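Local coordinates for phage-like element PBSX protein XepA (Bacillus subtilis, PDB 6IA5) that is of unknown function, does not seem to be involved in host cell lysis, and assembles as a pentamer of all-beta subunits, at residues E[84-89]-E[113-118]; E[59-64]-E[117-122]; E[38-43]-E[136-141]. One frame throughout, in Å; residues are numbered along the deposited sequence.

All three contacts lie in the N-terminal beta domain, where two four-stranded antiparallel sheets pack against each other. Interactions 1 and 2 share Arg-117 and Tyr-118 and have centres about 7 Å apart: strand 118-125 is paired with 80-87 on one side and 53-60 on the other. Interaction 3 belongs to the second sheet, joining 41-44 to 133-140; its centre is about 12 Å from that of interaction 2 and about 16 Å from that of interaction 1. Along the chain, both are nested inside the loop that interaction 3 closes. Phe-121 meets Leu-43 and Gln-137 between the sheets, and all three contacts reach a second subunit of the pentamer.

Interaction 1: residues E[84-89]-E[113-118]; sequences IEESDN and YLSKRY. With ACT (acetate ion), chain B.
Glu-86 reaches from strand 80-87 to the backbone of the connection 113-118, where its OE1 accepts two peptide N-H groups, Ser-115 N at 2.8 Å and Lys-116 N at 2.9 Å, both with nearly straight bonds (167°). Ser-115 N arrives on the syn side of the carboxylate, Lys-116 N almost along the C-O bond. A glutamate suits the place because it is long: its chain is extended beyond CG (chi2 -175°), which carries the carboxylate across to the loop. The other oxygen is satisfied too, since OE2 accepts from Thr-96 OG1 and, at 2.6 Å, from a water that also donates to Tyr-113 O and accepts from Ser-115 OG. Leu-114 CD2 packs 3.6 Å from Glu-86 CD.

Further on, Ser-87 and Tyr-118 form an antiparallel hydrogen-bonded pair, Ser-87 N to Tyr-118 O and Tyr-118 N to Ser-87 O. The edge of the Tyr-118 ring faces Ser-87 O and Asp-88 O. Ser-87 OG accepts from Asn-89 N in an ST turn and also bonds Val-92 O, so this small hydroxyl shapes the chain as it leaves the strand. Asp-88 OD1 takes Arg-117 N at 2.9 Å from above its carboxylate plane, in a bent bond, and a second N-H from Leu-106 of a neighbouring subunit. The Lys-116 side chain crosses Asp-88 at about a right angle and ends on Thr-94 OG1 and an acetate ion, probably from the crystallisation liquor, with NZ 3.1 Å from OXT; Asp-88 N makes only weak bonds to that ion.

Strand 80-87 lies between strands 94-101 and 118-125, whereas 113-118 arrives from strand 107-113 of the other sheet; Leu-114 touches both Val-70 and Tyr-119, one on each sheet.

Interaction 2: residues E[59-64]-E[117-122]; sequences QDRLGA and RYYRFR
An Asx turn ends strand 53-60, outermost in its antiparallel sheet within the chain, in the two-sheet beta domain, and the aspartate that makes it also holds an arginine of the neighbouring strand. Asp-60 OD1 accepts from Leu-62 N at 3.1 Å and from Arg-117 NE at 3.0 Å, the two donors coming from opposite faces of the carboxylate. Arg-117 NH2 completes a side-on salt bridge with OD2 at 2.9 Å. Both oxygens lie near the guanidinium plane, although the two flat groups are turned 44° apart. With CG turned away from the backbone N (chi1 -168°), the carboxylate of this short residue lies where Leu-62 N and Arg-117 both reach it.

Gln-59 and Tyr-119 pair through two backbone hydrogen bonds, and Gln-59 CB sits over the Tyr-119 ring in a CH-pi contact, 3.5 Å from its centroid. Arg-61 CG meets the edge of that ring, while Arg-61 N donates to Arg-117 O at 2.9 Å. Tyr-75 of a neighbouring subunit makes a cation-pi contact with Arg-117. The aliphatic Leu-62 suits the flat cation: its CD1 lies over one guanidinium face, 3.6 Å from Arg-117 NE, opposite Tyr-118 OH on the other.

Interaction 3: residues E[38-43]-E[136-141]; sequences GVAEIL and YQSVGA
Ile-42 lies over one face of the Tyr-136 ring, its CB 4.0 Å from the ring centroid and 22° off the normal, a CH-pi contact between a branched side chain and a broad aromatic surface. With CG1 anti to the backbone N (chi1 -176°), the isoleucine also carries CD1 over the phenol end of the same face, 3.9 Å from Tyr-136 OH. Ala-40 approaches differently, from the edge: its CB is 3.8 Å from Tyr-136 CD2, and Gly-63 of a neighbouring subunit packs on both Ala-40 and Tyr-136, consistent with a small residue here.

On the other face of the sheet, Leu-43 crosses Gln-137 obliquely. The two methyls divide the amide between them, CD1 3.8 Å from Gln-137 NE2 and CD2 3.8 Å from Gln-137 OE1, while Gln-137 CB packs against the leucine branch point. The extended glutamine places its NE2 on Gln-56 OE1, a bond to a residue of the facing sheet. A water donates to both Gln-137 OE1 (2.6 Å) and Glu-41 OE1 (2.8 Å).

Between these two layers the backbones of Glu-41 and Gln-137 form an antiparallel hydrogen-bonded pair, Glu-41 N to Gln-137 O and Gln-137 N to Glu-41 O. Toward Val-39, a side-chain donor takes over: Ser-138 OG gives a 2.7 Å bond to Val-39 O, from above the carbonyl plane. A water accepts from Val-139 N and donates to that same carbonyl oxygen.

A serine hydroxyl and a water thus carry the contact beyond its single hydrogen-bonded pair, while Gln-137 NE2 ties it to Gln-56 of the sheet opposite.

Interaction 1: residues E[84-89]-E[113-118]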
loop_
_atom_site.group_PDB
_atom_site.type_symbol
_atom_site.label_atom_id
_atom_site.label_comp_id
_atom_site.label_asym_id
_atom_site.label_seq_id
_atom_site.Cartn_x
_atom_site.Cartn_y
_atom_site.Cartn_z
ATOM N N ILE E 84 -27.031 -19.126 5.177
ATOM C CA ILE E 84 -27.068 -18.077 6.179
ATOM C C ILE E 84 -28.049 -17.038 5.668
ATOM O O ILE E 84 -27.900 -16.544 4.548
ATOM C CB ILE E 84 -25.678 -17.446 6.442
ATOM C CG1 ILE E 84 -24.662 -18.487 6.929
ATOM C CG2 ILE E 84 -25.813 -16.285 7.427
ATOM C CD1 ILE E 84 -23.274 -17.890 7.243
ATOM N N GLU E 85 -29.040 -16.699 6.501
ATOM C CA GLU E 85 -30.127 -15.867 6.006
ATOM C C GLU E 85 -30.422 -14.737 6.985
ATOM O O GLU E 85 -30.112 -14.832 8.173
ATOM C CB GLU E 85 -31.358 -16.747 5.780
ATOM C CG GLU E 85 -31.023 -17.971 4.949
ATOM C CD GLU E 85 -32.225 -18.714 4.406
ATOM O OE1 GLU E 85 -33.059 -19.149 5.238
ATOM O OE2 GLU E 85 -32.343 -18.821 3.181
ATOM N N GLU E 86 -31.056 -13.684 6.466
ATOM C CA GLU E 86 -31.326 -12.492 7.245
ATOM C C GLU E 86 -32.762 -12.029 7.004
ATOM O O GLU E 86 -33.353 -12.307 5.951
ATOM C CB GLU E 86 -30.367 -11.385 6.817
ATOM C CG GLU E 86 -28.917 -11.658 7.194
ATOM C CD GLU E 86 -28.024 -10.474 6.868
ATOM O OE1 GLU E 86 -28.253 -9.376 7.483
ATOM O OE2 GLU E 86 -27.146 -10.642 5.970
ATOM N N SER E 87 -33.302 -11.299 7.986
ATOM C CA SER E 87 -34.664 -10.808 7.906
ATOM C C SER E 87 -34.797 -9.545 8.746
ATOM O O SER E 87 -34.271 -9.495 9.853
ATOM C CB SER E 87 -35.616 -11.868 8.426
ATOM O OG SER E 87 -36.954 -11.362 8.473
ATOM N N ASP E 88 -35.550 -8.554 8.234
ATOM C CA ASP E 88 -35.872 -7.381 9.029
ATOM C C ASP E 88 -37.124 -7.582 9.869
ATOM O O ASP E 88 -37.334 -6.834 10.820
ATOM C CB ASP E 88 -35.867 -6.104 8.193
ATOM C CG ASP E 88 -34.509 -5.415 8.295
ATOM O OD1 ASP E 88 -33.943 -5.393 9.440
ATOM O OD2 ASP E 88 -34.009 -4.964 7.245
ATOM N N ASN E 89 -37.940 -8.603 9.559
ATOM C CA ASN E 89 -39.179 -8.769 10.318
ATOM C C ASN E 89 -39.273 -10.131 11.000
ATOM O O ASN E 89 -40.293 -10.433 11.606
ATOM C CB ASN E 89 -40.419 -8.521 9.455
ATOM C CG ASN E 89 -40.469 -9.411 8.233
ATOM O OD1 ASN E 89 -39.844 -10.465 8.199
ATOM N ND2 ASN E 89 -41.198 -8.989 7.209
ATOM N N TYR E 113 -20.990 -10.546 7.382
ATOM C CA TYR E 113 -21.268 -9.315 8.108
ATOM C C TYR E 113 -22.739 -8.989 7.883
ATOM O O TYR E 113 -23.180 -8.922 6.736
ATOM C CB TYR E 113 -20.305 -8.199 7.684
ATOM C CG TYR E 113 -18.915 -8.418 8.229
ATOM C CD1 TYR E 113 -18.074 -9.375 7.668
ATOM C CD2 TYR E 113 -18.471 -7.741 9.361
ATOM C CE1 TYR E 113 -16.799 -9.618 8.180
ATOM C CE2 TYR E 113 -17.202 -7.972 9.885
ATOM C CZ TYR E 113 -16.368 -8.903 9.286
ATOM O OH TYR E 113 -15.134 -9.143 9.809
ATOM N N LEU E 114 -23.482 -8.813 8.986
ATOM C CA LEU E 114 -24.932 -8.786 8.933
ATOM C C LEU E 114 -25.420 -7.354 8.728
ATOM O O LEU E 114 -24.748 -6.400 9.143
ATOM C CB LEU E 114 -25.445 -9.356 10.256
ATOM C CG LEU E 114 -25.086 -10.825 10.490
ATOM C CD1 LEU E 114 -25.440 -11.217 11.915
ATOM C CD2 LEU E 114 -25.793 -11.734 9.466
ATOM N N SER E 115 -26.617 -7.215 8.141
ATOM C CA SER E 115 -27.198 -5.884 8.000
ATOM C C SER E 115 -28.644 -5.799 8.488
ATOM O O SER E 115 -29.020 -4.773 9.040
ATOM C CB SER E 115 -27.033 -5.316 6.619
ATOM O OG SER E 115 -27.161 -6.342 5.669
ATOM N N LYS E 116 -29.437 -6.868 8.331
ATOM C CA LYS E 116 -30.817 -6.814 8.787
ATOM C C LYS E 116 -30.849 -7.162 10.271
ATOM O O LYS E 116 -29.834 -7.551 10.838
ATOM C CB LYS E 116 -31.672 -7.780 7.962
ATOM C CG LYS E 116 -31.548 -7.572 6.463
ATOM C CD LYS E 116 -32.577 -8.313 5.668
ATOM C CE LYS E 116 -32.424 -7.980 4.194
ATOM N NZ LYS E 116 -33.358 -8.780 3.366
ATOM N N ARG E 117 -32.038 -7.092 10.875
ATOM C CA ARG E 117 -32.153 -7.238 12.312
ATOM C C ARG E 117 -31.916 -8.681 12.787
ATOM O O ARG E 117 -31.339 -8.886 13.853
ATOM C CB ARG E 117 -33.482 -6.662 12.792
ATOM C CG ARG E 117 -33.655 -6.791 14.295
ATOM C CD ARG E 117 -34.825 -5.968 14.779
ATOM N NE ARG E 117 -34.968 -6.306 16.181
ATOM C CZ ARG E 117 -35.866 -5.766 16.995
ATOM N NH1 ARG E 117 -36.746 -4.899 16.536
ATOM N NH2 ARG E 117 -35.888 -6.110 18.268
ATOM N N TYR E 118 -32.372 -9.676 12.016
ATOM C CA TYR E 118 -32.389 -11.068 12.449
ATOM C C TYR E 118 -31.550 -11.907 11.495
ATOM O O TYR E 118 -31.546 -11.644 10.288
ATOM C CB TYR E 118 -33.823 -11.627 12.430
ATOM C CG TYR E 118 -34.782 -10.865 13.308
ATOM C CD1 TYR E 118 -34.915 -11.180 14.653
ATOM C CD2 TYR E 118 -35.527 -9.808 12.806
ATOM C CE1 TYR E 118 -35.779 -10.474 15.476
ATOM C CE2 TYR E 118 -36.392 -9.089 13.613
ATOM C CZ TYR E 118 -36.522 -9.437 14.947
ATOM O OH TYR E 118 -37.365 -8.745 15.760
HETATM C C ACT B . -37.004 -8.668 4.790
HETATM O O ACT B . -37.787 -8.786 5.770
HETATM O OXT ACT B . -35.900 -8.140 4.961
HETATM C CH3 ACT B . -37.325 -9.121 3.377
HETATM O O HOH W 1 -29.024 -10.206 10.072
HETATM O O HOH W 2 -25.578 -8.659 5.406
#

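Interaction 2: residues E[59-64]-E[117-122]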
loop_
_atom_site.group_PDB
_atom_site.type_symbol
_atom_site.label_atom_id
_atom_site.label_comp_id
_atom_site.label_asym_id
_atom_site.label_seq_id
_atom_site.Cartn_x
_atom_site.Cartn_y
_atom_site.Cartn_z
ATOM N N GLN E 59 -32.572 -15.060 15.054
ATOM C CA GLN E 59 -31.756 -14.547 16.147
ATOM C C GLN E 59 -31.704 -13.028 16.019
ATOM O O GLN E 59 -31.286 -12.511 14.991
ATOM C CB GLN E 59 -30.336 -15.114 16.026
ATOM C CG GLN E 59 -30.269 -16.634 15.938
ATOM C CD GLN E 59 -30.577 -17.265 17.269
ATOM O OE1 GLN E 59 -29.796 -17.177 18.215
ATOM N NE2 GLN E 59 -31.715 -17.936 17.355
ATOM N N ASP E 60 -32.152 -12.322 17.055
ATOM C CA ASP E 60 -32.147 -10.869 17.062
ATOM C C ASP E 60 -30.714 -10.388 17.313
ATOM O O ASP E 60 -30.095 -10.811 18.297
ATOM C CB ASP E 60 -33.100 -10.356 18.141
ATOM C CG ASP E 60 -33.415 -8.865 18.072
ATOM O OD1 ASP E 60 -32.790 -8.129 17.276
ATOM O OD2 ASP E 60 -34.314 -8.447 18.818
ATOM N N ARG E 61 -30.185 -9.526 16.428
ATOM C CA ARG E 61 -28.836 -8.992 16.615
ATOM C C ARG E 61 -28.800 -7.956 17.740
ATOM O O ARG E 61 -27.741 -7.712 18.310
ATOM C CB ARG E 61 -28.359 -8.244 15.367
ATOM C CG ARG E 61 -28.098 -9.153 14.174
ATOM C CD ARG E 61 -27.950 -8.317 12.920
ATOM N NE ARG E 61 -26.776 -7.505 13.106
ATOM C CZ ARG E 61 -26.493 -6.394 12.455
ATOM N NH1 ARG E 61 -27.243 -5.999 11.445
ATOM N NH2 ARG E 61 -25.443 -5.685 12.827
ATOM N N LEU E 62 -29.941 -7.325 18.030
ATOM C CA LEU E 62 -30.020 -6.222 18.969
ATOM C C LEU E 62 -30.119 -6.769 20.387
ATOM O O LEU E 62 -30.976 -7.599 20.688
ATOM C CB LEU E 62 -31.244 -5.359 18.642
ATOM C CG LEU E 62 -31.291 -4.784 17.225
ATOM C CD1 LEU E 62 -32.467 -3.816 17.074
ATOM C CD2 LEU E 62 -29.979 -4.082 16.875
ATOM N N GLY E 63 -29.230 -6.295 21.254
ATOM C CA GLY E 63 -29.162 -6.783 22.617
ATOM C C GLY E 63 -27.967 -6.139 23.301
ATOM O O GLY E 63 -27.339 -5.254 22.717
ATOM N N ALA E 64 -27.635 -6.641 24.491
ATOM C CA ALA E 64 -26.475 -6.181 25.244
ATOM C C ALA E 64 -25.194 -6.386 24.431
ATOM O O ALA E 64 -24.277 -5.577 24.497
ATOM C CB ALA E 64 -26.392 -6.905 26.574
ATOM N N ARG E 117 -32.038 -7.092 10.875
ATOM C CA ARG E 117 -32.153 -7.238 12.312
ATOM C C ARG E 117 -31.916 -8.681 12.787
ATOM O O ARG E 117 -31.339 -8.886 13.853
ATOM C CB ARG E 117 -33.482 -6.662 12.792
ATOM C CG ARG E 117 -33.655 -6.791 14.295
ATOM C CD ARG E 117 -34.825 -5.968 14.779
ATOM N NE ARG E 117 -34.968 -6.306 16.181
ATOM C CZ ARG E 117 -35.866 -5.766 16.995
ATOM N NH1 ARG E 117 -36.746 -4.899 16.536
ATOM N NH2 ARG E 117 -35.888 -6.110 18.268
ATOM N N TYR E 118 -32.372 -9.676 12.016
ATOM C CA TYR E 118 -32.389 -11.068 12.449
ATOM C C TYR E 118 -31.550 -11.907 11.495
ATOM O O TYR E 118 -31.546 -11.644 10.288
ATOM C CB TYR E 118 -33.823 -11.627 12.430
ATOM C CG TYR E 118 -34.782 -10.865 13.308
ATOM C CD1 TYR E 118 -34.915 -11.180 14.653
ATOM C CD2 TYR E 118 -35.527 -9.808 12.806
ATOM C CE1 TYR E 118 -35.779 -10.474 15.476
ATOM C CE2 TYR E 118 -36.392 -9.089 13.613
ATOM C CZ TYR E 118 -36.522 -9.437 14.947
ATOM O OH TYR E 118 -37.365 -8.745 15.760
ATOM N N TYR E 119 -30.867 -12.916 12.049
ATOM C CA TYR E 119 -30.102 -13.867 11.252
ATOM C C TYR E 119 -30.549 -15.280 11.625
ATOM O O TYR E 119 -31.097 -15.485 12.713
ATOM C CB TYR E 119 -28.584 -13.674 11.444
ATOM C CG TYR E 119 -28.088 -13.825 12.861
ATOM C CD1 TYR E 119 -28.135 -12.756 13.753
ATOM C CD2 TYR E 119 -27.582 -15.036 13.326
ATOM C CE1 TYR E 119 -27.704 -12.886 15.065
ATOM C CE2 TYR E 119 -27.128 -15.170 14.635
ATOM C CZ TYR E 119 -27.189 -14.094 15.505
ATOM O OH TYR E 119 -26.781 -14.245 16.801
ATOM N N ARG E 120 -30.283 -16.248 10.726
ATOM C CA ARG E 120 -30.482 -17.647 11.059
ATOM C C ARG E 120 -29.658 -18.502 10.107
ATOM O O ARG E 120 -29.273 -18.047 9.022
ATOM C CB ARG E 120 -31.967 -18.036 10.897
ATOM C CG ARG E 120 -32.381 -18.231 9.443
ATOM C CD ARG E 120 -33.838 -18.680 9.333
ATOM N NE ARG E 120 -34.204 -18.852 7.935
ATOM C CZ ARG E 120 -35.445 -19.105 7.511
ATOM N NH1 ARG E 120 -36.418 -19.262 8.388
ATOM N NH2 ARG E 120 -35.710 -19.180 6.217
ATOM N N PHE E 121 -29.390 -19.735 10.550
ATOM C CA PHE E 121 -28.916 -20.787 9.676
ATOM C C PHE E 121 -30.118 -21.644 9.286
ATOM O O PHE E 121 -30.996 -21.910 10.109
ATOM C CB PHE E 121 -27.892 -21.669 10.399
ATOM C CG PHE E 121 -26.525 -21.049 10.583
ATOM C CD1 PHE E 121 -26.274 -19.730 10.211
ATOM C CD2 PHE E 121 -25.493 -21.789 11.141
ATOM C CE1 PHE E 121 -25.012 -19.164 10.398
ATOM C CE2 PHE E 121 -24.240 -21.215 11.338
ATOM C CZ PHE E 121 -24.002 -19.911 10.973
ATOM N N ARG E 122 -30.120 -22.071 8.022
ATOM C CA ARG E 122 -31.071 -23.052 7.526
ATOM C C ARG E 122 -30.263 -24.081 6.744
ATOM O O ARG E 122 -29.535 -23.732 5.816
ATOM C CB ARG E 122 -32.163 -22.363 6.691
ATOM C CG ARG E 122 -33.223 -23.304 6.128
ATOM C CD ARG E 122 -34.367 -22.567 5.426
ATOM N NE ARG E 122 -33.910 -21.760 4.297
ATOM C CZ ARG E 122 -33.668 -22.206 3.062
ATOM N NH1 ARG E 122 -33.925 -23.464 2.733
ATOM N NH2 ARG E 122 -33.140 -21.404 2.154
HETATM O O HOH W 3 -27.056 -16.463 18.100
HETATM O O HOH W 4 -28.513 -12.937 18.731
#

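Interaction 3: residues E[38-43]-E[136-141]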
loop_
_atom_site.group_PDB
_atom_site.type_symbol
_atom_site.label_atom_id
_atom_site.label_comp_id
_atom_site.label_asym_id
_atom_site.label_seq_id
_atom_site.Cartn_x
_atom_site.Cartn_y
_atom_site.Cartn_z
ATOM N N GLY E 38 -14.344 -16.488 18.602
ATOM C CA GLY E 38 -13.726 -17.808 18.654
ATOM C C GLY E 38 -14.575 -18.858 19.385
ATOM O O GLY E 38 -14.232 -20.050 19.439
ATOM N N VAL E 39 -15.699 -18.426 19.958
ATOM C CA VAL E 39 -16.620 -19.313 20.665
ATOM C C VAL E 39 -17.657 -19.813 19.652
ATOM O O VAL E 39 -17.998 -19.085 18.721
ATOM C CB VAL E 39 -17.277 -18.595 21.871
ATOM C CG1 VAL E 39 -18.217 -19.530 22.631
ATOM C CG2 VAL E 39 -16.199 -18.083 22.840
ATOM N N ALA E 40 -18.157 -21.050 19.821
ATOM C CA ALA E 40 -19.255 -21.516 18.984
ATOM C C ALA E 40 -20.364 -22.124 19.843
ATOM O O ALA E 40 -20.116 -22.612 20.944
ATOM C CB ALA E 40 -18.746 -22.491 17.946
ATOM N N GLU E 41 -21.595 -22.076 19.322
ATOM C CA GLU E 41 -22.737 -22.790 19.873
ATOM C C GLU E 41 -23.072 -23.940 18.907
ATOM O O GLU E 41 -23.095 -23.740 17.688
ATOM C CB GLU E 41 -23.922 -21.829 19.975
ATOM C CG GLU E 41 -25.221 -22.521 20.382
ATOM C CD GLU E 41 -26.480 -21.656 20.456
ATOM O OE1 GLU E 41 -26.636 -20.705 19.660
ATOM O OE2 GLU E 41 -27.304 -21.923 21.313
ATOM N N ILE E 42 -23.322 -25.148 19.442
ATOM C CA ILE E 42 -23.884 -26.192 18.591
ATOM C C ILE E 42 -25.385 -25.929 18.433
ATOM O O ILE E 42 -26.100 -25.829 19.420
ATOM C CB ILE E 42 -23.530 -27.622 19.064
ATOM C CG1 ILE E 42 -24.062 -28.673 18.083
ATOM C CG2 ILE E 42 -23.997 -27.889 20.498
ATOM C CD1 ILE E 42 -23.536 -30.090 18.332
ATOM N N LEU E 43 -25.844 -25.747 17.189
ATOM C CA LEU E 43 -27.236 -25.412 16.948
ATOM C C LEU E 43 -28.110 -26.668 16.973
ATOM O O LEU E 43 -29.251 -26.608 17.428
ATOM C CB LEU E 43 -27.382 -24.740 15.580
ATOM C CG LEU E 43 -26.722 -23.378 15.399
ATOM C CD1 LEU E 43 -27.269 -22.721 14.155
ATOM C CD2 LEU E 43 -26.956 -22.472 16.609
ATOM N N TYR E 136 -22.509 -25.817 13.838
ATOM C CA TYR E 136 -21.964 -24.868 14.811
ATOM C C TYR E 136 -22.076 -23.443 14.284
ATOM O O TYR E 136 -21.915 -23.203 13.081
ATOM C CB TYR E 136 -20.482 -25.165 15.105
ATOM C CG TYR E 136 -20.277 -26.298 16.082
ATOM C CD1 TYR E 136 -20.355 -27.628 15.676
ATOM C CD2 TYR E 136 -20.068 -26.044 17.427
ATOM C CE1 TYR E 136 -20.176 -28.673 16.576
ATOM C CE2 TYR E 136 -19.882 -27.073 18.347
ATOM C CZ TYR E 136 -19.961 -28.385 17.918
ATOM O OH TYR E 136 -19.775 -29.381 18.826
ATOM N N GLN E 137 -22.283 -22.507 15.217
ATOM C CA GLN E 137 -22.452 -21.104 14.876
ATOM C C GLN E 137 -21.590 -20.234 15.794
ATOM O O GLN E 137 -21.684 -20.357 17.015
ATOM C CB GLN E 137 -23.920 -20.723 15.028
ATOM C CG GLN E 137 -24.221 -19.277 14.626
ATOM C CD GLN E 137 -25.708 -19.022 14.679
ATOM O OE1 GLN E 137 -26.285 -18.828 15.763
ATOM N NE2 GLN E 137 -26.351 -19.052 13.512
ATOM N N SER E 138 -20.762 -19.366 15.181
ATOM C CA SER E 138 -20.009 -18.346 15.904
ATOM C C SER E 138 -20.544 -16.972 15.499
ATOM O O SER E 138 -20.947 -16.778 14.353
ATOM C CB SER E 138 -18.522 -18.426 15.629
ATOM O OG SER E 138 -17.970 -19.644 16.119
ATOM N N VAL E 139 -20.538 -16.043 16.459
ATOM C CA VAL E 139 -20.917 -14.656 16.228
ATOM C C VAL E 139 -19.797 -13.761 16.751
ATOM O O VAL E 139 -19.029 -14.171 17.622
ATOM C CB VAL E 139 -22.259 -14.308 16.899
ATOM C CG1 VAL E 139 -23.430 -15.055 16.245
ATOM C CG2 VAL E 139 -22.221 -14.537 18.408
ATOM N N GLY E 140 -19.707 -12.542 16.207
ATOM C CA GLY E 140 -18.772 -11.547 16.711
ATOM C C GLY E 140 -19.473 -10.208 16.870
ATOM O O GLY E 140 -20.668 -10.091 16.581
ATOM N N ALA E 141 -18.716 -9.212 17.334
ATOM C CA ALA E 141 -19.252 -7.903 17.649
ATOM C C ALA E 141 -18.088 -6.924 17.789
ATOM O O ALA E 141 -16.980 -7.341 18.151
ATOM C CB ALA E 141 -19.992 -8.009 18.958
HETATM O O HOH W 5 -19.511 -16.815 19.044
HETATM O O HOH W 6 -25.429 -18.628 18.232
#